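Local coordinates for similar to sp|P32453 Saccharomyces cerevisiae YNL315c ATP11 (Candida glabrata CBS 138, PDB 2P4F), which probably acts as a mitochondrial chaperone that binds unfolded protein, at residues 155-160 and 273-278; 255-260 and 292-297. One frame throughout, in Å; residues are numbered along the deposited sequence.

Contact 1 (155-160 and 273-278)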
ATOM      1  N   PRO A 155      -2.501   7.967   8.560  1.00 14.76           N
ATOM      2  CA  PRO A 155      -3.236   6.984   7.756  1.00 14.61           C
ATOM      3  C   PRO A 155      -3.866   7.523   6.482  1.00 15.82           C
ATOM      4  O   PRO A 155      -4.419   6.717   5.722  1.00 18.12           O
ATOM      5  CB  PRO A 155      -4.310   6.440   8.721  1.00 15.80           C
ATOM      6  CG  PRO A 155      -4.594   7.635   9.613  1.00 17.18           C
ATOM      7  CD  PRO A 155      -3.223   8.257   9.825  1.00 16.42           C
ATOM      8  N   LEU A 156      -3.790   8.826   6.207  1.00 15.16           N
ATOM      9  CA  LEU A 156      -4.430   9.375   5.015  1.00 14.00           C
ATOM     10  C   LEU A 156      -3.393  10.154   4.229  1.00 14.89           C
ATOM     11  O   LEU A 156      -2.572  10.867   4.826  1.00 17.18           O
ATOM     12  CB  LEU A 156      -5.596  10.276   5.432  1.00 15.60           C
ATOM     13  CG  LEU A 156      -6.435  10.819   4.265  1.00 15.83           C
ATOM     14  CD1 LEU A 156      -7.159   9.679   3.547  1.00 17.67           C
ATOM     15  CD2 LEU A 156      -7.440  11.873   4.773  1.00 19.04           C
ATOM     16  N   PHE A 157      -3.417  10.073   2.917  1.00 15.05           N
ATOM     17  CA  PHE A 157      -2.517  10.930   2.144  1.00 15.23           C
ATOM     18  C   PHE A 157      -3.154  11.188   0.782  1.00 15.25           C
ATOM     19  O   PHE A 157      -4.222  10.650   0.491  1.00 15.55           O
ATOM     20  CB  PHE A 157      -1.133  10.312   2.012  1.00 16.27           C
ATOM     21  CG  PHE A 157      -0.004  11.299   1.662  1.00 16.90           C
ATOM     22  CD1 PHE A 157       0.082  12.547   2.312  1.00 17.10           C
ATOM     23  CD2 PHE A 157       0.939  10.970   0.726  1.00 18.38           C
ATOM     24  CE1 PHE A 157       1.122  13.445   2.033  1.00 17.95           C
ATOM     25  CE2 PHE A 157       1.989  11.853   0.444  1.00 19.60           C
ATOM     26  CZ  PHE A 157       2.065  13.073   1.111  1.00 19.03           C
ATOM     27  N   VAL A 158      -2.522  12.061  -0.007  1.00 16.97           N
ATOM     28  CA  VAL A 158      -2.944  12.282  -1.402  1.00 17.02           C
ATOM     29  C   VAL A 158      -1.734  12.082  -2.272  1.00 16.93           C
ATOM     30  O   VAL A 158      -0.619  12.511  -1.871  1.00 20.29           O
ATOM     31  CB  VAL A 158      -3.494  13.717  -1.564  1.00 21.09           C
ATOM     32  CG1 VAL A 158      -3.760  14.014  -3.009  1.00 24.29           C
ATOM     33  CG2 VAL A 158      -4.764  13.828  -0.706  1.00 22.35           C
ATOM     34  N   LEU A 159      -1.886  11.428  -3.431  1.00 19.07           N
ATOM     35  CA  LEU A 159      -0.790  11.307  -4.355  1.00 18.71           C
ATOM     36  C   LEU A 159      -1.267  11.643  -5.751  1.00 19.17           C
ATOM     37  O   LEU A 159      -2.400  11.324  -6.091  1.00 21.31           O
ATOM     38  CB  LEU A 159      -0.241   9.861  -4.439  1.00 21.15           C
ATOM     39  CG  LEU A 159       0.589   9.373  -3.269  1.00 24.30           C
ATOM     40  CD1 LEU A 159       0.882   7.873  -3.484  1.00 26.88           C
ATOM     41  CD2 LEU A 159       1.896  10.141  -3.082  1.00 24.72           C
ATOM     42  N   PRO A 160      -0.402  12.215  -6.566  1.00 21.06           N
ATOM     43  CA  PRO A 160      -0.812  12.434  -7.933  1.00 22.61           C
ATOM     44  C   PRO A 160      -0.582  11.181  -8.787  1.00 25.19           C
ATOM     45  O   PRO A 160       0.393  10.440  -8.646  1.00 32.63           O
ATOM     46  CB  PRO A 160       0.180  13.532  -8.389  1.00 28.61           C
ATOM     47  CG  PRO A 160       1.422  13.226  -7.603  1.00 32.05           C
ATOM     48  CD  PRO A 160       0.980  12.672  -6.278  1.00 25.42           C
ATOM     49  N   GLN A 273       8.130  14.577   6.065  1.00 21.29           N
ATOM     50  CA  GLN A 273       7.585  15.778   6.718  1.00 23.39           C
ATOM     51  C   GLN A 273       6.284  16.209   6.040  1.00 21.47           C
ATOM     52  O   GLN A 273       5.340  16.685   6.684  1.00 23.52           O
ATOM     53  CB  GLN A 273       8.619  16.929   6.640  1.00 26.50           C
ATOM     54  CG  GLN A 273       8.132  18.178   7.397  1.00 31.23           C
ATOM     55  CD  GLN A 273       8.088  17.932   8.896  1.00 36.13           C
ATOM     56  OE1 GLN A 273       9.067  17.494   9.504  1.00 43.23           O
ATOM     57  NE2 GLN A 273       6.947  18.188   9.544  1.00 36.37           N
ATOM     58  N   LEU A 274       6.225  16.044   4.697  1.00 21.61           N
ATOM     59  CA  LEU A 274       4.984  16.417   4.032  1.00 20.86           C
ATOM     60  C   LEU A 274       3.828  15.506   4.429  1.00 19.52           C
ATOM     61  O   LEU A 274       2.654  15.933   4.579  1.00 20.37           O
ATOM     62  CB  LEU A 274       5.164  16.310   2.511  1.00 22.85           C
ATOM     63  CG  LEU A 274       4.089  16.938   1.655  1.00 24.21           C
ATOM     64  CD1 LEU A 274       4.044  18.464   1.812  1.00 28.39           C
ATOM     65  CD2 LEU A 274       4.270  16.524   0.184  1.00 34.12           C
ATOM     66  N   LEU A 275       4.121  14.217   4.542  1.00 18.73           N
ATOM     67  CA  LEU A 275       3.122  13.236   5.011  1.00 18.18           C
ATOM     68  C   LEU A 275       2.613  13.639   6.396  1.00 17.81           C
ATOM     69  O   LEU A 275       1.374  13.648   6.702  1.00 17.77           O
ATOM     70  CB  LEU A 275       3.748  11.829   5.051  1.00 18.42           C
ATOM     71  CG  LEU A 275       2.875  10.759   5.713  1.00 17.36           C
ATOM     72  CD1 LEU A 275       1.635  10.505   4.871  1.00 17.93           C
ATOM     73  CD2 LEU A 275       3.717   9.496   5.887  1.00 21.33           C
ATOM     74  N   GLU A 276       3.555  13.962   7.280  1.00 19.31           N
ATOM     75  CA  GLU A 276       3.126  14.328   8.646  1.00 19.54           C
ATOM     76  C   GLU A 276       2.339  15.623   8.643  1.00 18.79           C
ATOM     77  O   GLU A 276       1.304  15.761   9.296  1.00 21.62           O
ATOM     78  CB  GLU A 276       4.362  14.425   9.571  1.00 22.43           C
ATOM     79  CG  GLU A 276       5.002  13.028   9.767  1.00 22.91           C
ATOM     80  CD  GLU A 276       6.263  13.085  10.582  1.00 26.85           C
ATOM     81  OE1 GLU A 276       6.907  14.168  10.688  1.00 36.87           O
ATOM     82  OE2 GLU A 276       6.631  12.019  11.156  1.00 30.65           O
ATOM     83  N   ASP A 277       2.797  16.603   7.863  1.00 20.12           N
ATOM     84  CA  ASP A 277       2.065  17.871   7.816  1.00 20.42           C
ATOM     85  C   ASP A 277       0.658  17.709   7.296  1.00 18.69           C
ATOM     86  O   ASP A 277      -0.295  18.349   7.795  1.00 21.50           O
ATOM     87  CB  ASP A 277       2.827  18.854   6.911  1.00 22.03           C
ATOM     88  CG  ASP A 277       4.045  19.432   7.594  1.00 24.84           C
ATOM     89  OD1 ASP A 277       4.210  19.329   8.825  1.00 34.12           O
ATOM     90  OD2 ASP A 277       4.884  20.000   6.845  1.00 31.31           O
ATOM     91  N   PHE A 278       0.479  16.845   6.282  1.00 17.97           N
ATOM     92  CA  PHE A 278      -0.878  16.586   5.792  1.00 17.59           C
ATOM     93  C   PHE A 278      -1.731  16.018   6.935  1.00 17.69           C
ATOM     94  O   PHE A 278      -2.853  16.485   7.181  1.00 20.04           O
ATOM     95  CB  PHE A 278      -0.807  15.595   4.619  1.00 17.63           C
ATOM     96  CG  PHE A 278      -2.196  15.295   4.058  1.00 17.43           C
ATOM     97  CD1 PHE A 278      -2.781  16.132   3.110  1.00 20.58           C
ATOM     98  CD2 PHE A 278      -2.879  14.153   4.491  1.00 17.29           C
ATOM     99  CE1 PHE A 278      -4.037  15.823   2.637  1.00 20.72           C
ATOM    100  CE2 PHE A 278      -4.143  13.848   4.028  1.00 18.33           C
ATOM    101  CZ  PHE A 278      -4.698  14.676   3.080  1.00 19.95           C
TER
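At the margin of the antiparallel sheet of this half-barrel domain, edge strand 156-162 packs against helix 266-280 largely through two aromatic side chains, Phe157 from the strand and Phe278 from the helix. The rings form an offset edge-to-face pair, with the edge of Phe157 turned to the face of Phe278, centroids 5.7 Å apart and planes at 86°. Leu275 closes over one face of Phe157: its CD1 methyl lies 3.9 Å from the centroid of the Phe157 ring, a CH-pi contact slightly offset toward the rim. At the edge of the same ring sits Phe278 CB, 3.9 Å from Phe157 CE1. The CE1 side of the ring comes against the helix backbone, with Phe157 CE1 3.6 Å from Leu275 CA. With CG anti to the backbone N (chi1 -180°), the Phe278 side chain extends from the helix to the strand. There Leu156 CG meets its rim in the ring plane, 3.8 Å from Phe278 CE2, while Val158 CG2 lies 3.9 Å from Phe278 CZ. Leu156 O, 3.3 Å from Phe278 CD2, accepts a hydrogen bond from the side-chain amide ND2 of Asn279, which also donates to Leu275 O. Between the two segments the cohesion is therefore apolar and aromatic, with Phe157 confined on a face and an edge and the polar fastening supplied by the next helical residue.

Contact 2 (255-260 and 292-297); sequences QRFYGA and QLAQSM
Phe257 and Arg256, consecutive residues at the C-terminal end of helix 244-257, divide the contact with the end of helix 287-295 into an apolar half and a polar half. The tight half is that of Phe257, which sets the rim of its ring against one turn of the other helix: CZ of Phe257 is 3.8 Å from the backbone N of Ala294, which lies at the ring edge, and 3.9 Å from Leu293 CB. Beside it, Phe257 CE2 meets the Ala294 methyl CB at 4.1 Å. Phe157 and Leu159 of strand 156-162 also pack on this buried ring.

Toward solvent the contact opens out and rests on the partly exposed Arg256. Its chain, bent at chi3 (-56°), brings the guanidinium end-on to the carbonyl of Ser296, the first residue to leave the helical conformation. Both terminal nitrogens grip that one oxygen, Arg256 NH1 to Ser296 O at 2.9 Å and Arg256 NH2 to Ser296 O at 3.0 Å, with the acceptor close to the guanidinium plane. Neither bond is straight (N-H...O angles 146° and 143°), as expected for a fork on a single acceptor. Asn253 positions the arginine by accepting from NE, and its ND2 donates to Ala294 O. Met297, exposed and poorly ordered, marks the loose margin.

An arginine from one helix end thus grips Ser296 O, the backbone carbonyl just beyond the end of another, clamping two helix ends together beside an aromatic contact in the helical layer packed on the sheet edge.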
ATOM      1  N   GLN A 255       5.277   3.877  -0.750  1.00 22.65           N
ATOM      2  CA  GLN A 255       6.438   3.454   0.021  1.00 24.32           C
ATOM      3  C   GLN A 255       7.396   4.614   0.265  1.00 23.37           C
ATOM      4  O   GLN A 255       8.001   4.756   1.333  1.00 27.12           O
ATOM      5  CB  GLN A 255       7.170   2.345  -0.738  1.00 29.89           C
ATOM      6  CG  GLN A 255       6.325   1.073  -0.821  1.00 38.21           C
ATOM      7  CD  GLN A 255       7.044  -0.049  -1.542  1.00 50.29           C
ATOM      8  OE1 GLN A 255       6.441  -1.062  -1.872  1.00 62.97           O
ATOM      9  NE2 GLN A 255       8.347   0.156  -1.762  1.00 65.63           N
ATOM     10  N   ARG A 256       7.594   5.495  -0.719  1.00 22.36           N
ATOM     11  CA  ARG A 256       8.576   6.572  -0.562  1.00 23.42           C
ATOM     12  C   ARG A 256       8.137   7.568   0.495  1.00 21.79           C
ATOM     13  O   ARG A 256       8.971   8.082   1.242  1.00 31.71           O
ATOM     14  CB  ARG A 256       8.815   7.293  -1.910  1.00 24.07           C
ATOM     15  CG  ARG A 256       9.546   6.387  -2.921  1.00 24.39           C
ATOM     16  CD  ARG A 256      10.327   7.163  -3.971  1.00 29.69           C
ATOM     17  NE  ARG A 256       9.422   8.108  -4.674  1.00 27.67           N
ATOM     18  CZ  ARG A 256       9.935   8.972  -5.546  1.00 25.37           C
ATOM     19  NH1 ARG A 256       9.146   9.831  -6.179  1.00 28.05           N
ATOM     20  NH2 ARG A 256      11.253   8.979  -5.808  1.00 28.86           N
ATOM     21  N   PHE A 257       6.836   7.868   0.543  1.00 20.62           N
ATOM     22  CA  PHE A 257       6.336   8.835   1.524  1.00 20.60           C
ATOM     23  C   PHE A 257       6.196   8.197   2.907  1.00 20.17           C
ATOM     24  O   PHE A 257       6.448   8.858   3.929  1.00 23.67           O
ATOM     25  CB  PHE A 257       5.003   9.431   1.054  1.00 20.49           C
ATOM     26  CG  PHE A 257       5.256  10.494  -0.017  1.00 20.78           C
ATOM     27  CD1 PHE A 257       5.439  11.823   0.363  1.00 20.38           C
ATOM     28  CD2 PHE A 257       5.307  10.148  -1.361  1.00 20.92           C
ATOM     29  CE1 PHE A 257       5.662  12.752  -0.645  1.00 22.59           C
ATOM     30  CE2 PHE A 257       5.548  11.071  -2.364  1.00 21.69           C
ATOM     31  CZ  PHE A 257       5.735  12.405  -1.997  1.00 21.40           C
ATOM     32  N   TYR A 258       5.863   6.887   2.957  1.00 20.70           N
ATOM     33  CA  TYR A 258       5.646   6.248   4.252  1.00 21.18           C
ATOM     34  C   TYR A 258       6.934   5.676   4.818  1.00 23.07           C
ATOM     35  O   TYR A 258       7.091   4.558   5.215  1.00 31.97           O
ATOM     36  CB  TYR A 258       4.547   5.181   4.118  1.00 20.18           C
ATOM     37  CG  TYR A 258       3.189   5.868   4.207  1.00 18.60           C
ATOM     38  CD1 TYR A 258       2.531   5.984   5.430  1.00 18.48           C
ATOM     39  CD2 TYR A 258       2.586   6.412   3.056  1.00 19.97           C
ATOM     40  CE1 TYR A 258       1.293   6.619   5.520  1.00 17.86           C
ATOM     41  CE2 TYR A 258       1.332   7.056   3.130  1.00 18.62           C
ATOM     42  CZ  TYR A 258       0.713   7.132   4.375  1.00 18.76           C
ATOM     43  OH  TYR A 258      -0.514   7.771   4.440  1.00 17.81           O
ATOM     44  N   GLY A 259       7.947   6.504   4.951  1.00 35.85           N
ATOM     45  CA  GLY A 259       9.088   6.007   5.743  1.00 36.54           C
ATOM     46  C   GLY A 259      10.260   5.887   4.782  1.00 37.08           C
ATOM     47  O   GLY A 259      11.394   5.656   5.220  1.00 50.05           O
ATOM     48  N   ALA A 260       9.905   6.062   3.517  1.00 34.47           N
ATOM     49  CA  ALA A 260      10.915   6.236   2.436  1.00 42.57           C
ATOM     50  C   ALA A 260      11.995   5.171   2.538  1.00 42.72           C
ATOM     51  O   ALA A 260      13.208   5.405   2.386  1.00 58.19           O
ATOM     52  CB  ALA A 260      11.536   7.614   2.494  1.00 48.35           C
ATOM     53  N   GLN A 292       5.721  18.027  -6.691  1.00 31.09           N
ATOM     54  CA  GLN A 292       7.166  18.014  -6.993  1.00 36.29           C
ATOM     55  C   GLN A 292       7.875  16.813  -6.388  1.00 33.42           C
ATOM     56  O   GLN A 292       8.725  16.159  -7.001  1.00 34.04           O
ATOM     57  CB  GLN A 292       7.761  19.316  -6.456  1.00 44.23           C
ATOM     58  CG  GLN A 292       9.268  19.462  -6.582  1.00 54.19           C
ATOM     59  CD  GLN A 292      10.013  19.163  -5.287  1.00 66.34           C
ATOM     60  OE1 GLN A 292      11.182  19.490  -5.083  1.00 99.42           O
ATOM     61  NE2 GLN A 292       9.305  18.510  -4.372  1.00 84.71           N
ATOM     62  N   LEU A 293       7.547  16.503  -5.123  1.00 28.80           N
ATOM     63  CA  LEU A 293       8.246  15.441  -4.441  1.00 26.01           C
ATOM     64  C   LEU A 293       7.783  14.082  -4.961  1.00 25.56           C
ATOM     65  O   LEU A 293       8.549  13.129  -4.954  1.00 27.08           O
ATOM     66  CB  LEU A 293       8.026  15.475  -2.924  1.00 27.13           C
ATOM     67  CG  LEU A 293       8.683  16.611  -2.146  1.00 29.31           C
ATOM     68  CD1 LEU A 293       8.131  16.668  -0.722  1.00 35.95           C
ATOM     69  CD2 LEU A 293      10.189  16.456  -2.039  1.00 33.80           C
ATOM     70  N   ALA A 294       6.536  13.971  -5.408  1.00 24.16           N
ATOM     71  CA  ALA A 294       6.096  12.666  -5.928  1.00 25.60           C
ATOM     72  C   ALA A 294       6.723  12.365  -7.288  1.00 27.23           C
ATOM     73  O   ALA A 294       6.918  11.214  -7.656  1.00 30.24           O
ATOM     74  CB  ALA A 294       4.580  12.685  -6.035  1.00 24.79           C
ATOM     75  N   GLN A 295       7.033  13.407  -8.069  1.00 29.81           N
ATOM     76  CA  GLN A 295       7.576  13.265  -9.406  1.00 33.28           C
ATOM     77  C   GLN A 295       9.095  13.183  -9.391  1.00 34.08           C
ATOM     78  O   GLN A 295       9.627  12.681 -10.392  1.00 39.18           O
ATOM     79  CB  GLN A 295       7.188  14.439 -10.334  1.00 39.00           C
ATOM     80  CG  GLN A 295       5.704  14.511 -10.613  1.00 44.66           C
ATOM     81  CD  GLN A 295       5.202  15.609 -11.514  1.00 50.19           C
ATOM     82  OE1 GLN A 295       5.863  16.634 -11.773  1.00 58.81           O
ATOM     83  NE2 GLN A 295       3.992  15.359 -12.020  1.00 56.50           N
ATOM     84  N   SER A 296       9.743  13.660  -8.344  1.00 35.13           N
ATOM     85  CA  SER A 296      11.204  13.672  -8.234  1.00 36.80           C
ATOM     86  C   SER A 296      11.767  12.259  -8.211  1.00 36.42           C
ATOM     87  O   SER A 296      11.209  11.424  -7.477  1.00 35.74           O
ATOM     88  CB  SER A 296      11.695  14.340  -6.938  1.00 37.89           C
ATOM     89  OG  SER A 296      13.067  14.040  -6.788  1.00 42.14           O
ATOM     90  N   MET A 297      12.840  12.006  -8.973  1.00 40.22           N
ATOM     91  CA  MET A 297      13.416  10.673  -9.013  1.00 41.70           C
ATOM     92  C   MET A 297      14.360  10.353  -7.861  1.00 40.02           C
ATOM     93  O   MET A 297      14.845   9.223  -7.715  1.00 49.71           O
ATOM     94  CB  MET A 297      14.147  10.519 -10.372  1.00 51.43           C
ATOM     95  CG  MET A 297      13.074  10.648 -11.455  1.00 54.59           C
ATOM     96  SD  MET A 297      12.529   9.034 -12.026  1.00110.72           S
ATOM     97  CE  MET A 297      10.900   8.898 -11.296  1.00134.56           C
TER

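How the contacts relate
Of the four segments, that on strand 156-162 comes first and takes its place at the sheet edge; the chain then builds the remaining central strands and helix 244-257 before helix 266-280 returns to it, closing the long loop of contact 1. Contact 2 closes a shorter excursion of helices and loops, without strand, from 255-260 to 292-297. Because 273-278 falls inside that excursion while 155-160 precedes it, the two contacts cross along the chain. Their centres are about 10 Å apart and they share one core: Phe157 CE2 is 3.5 Å from Phe257 CD1, and Pro160 CG meets Ala294 CB at 3.6 Å. Together they tie the three C-terminal helices to each other and to the edge strand.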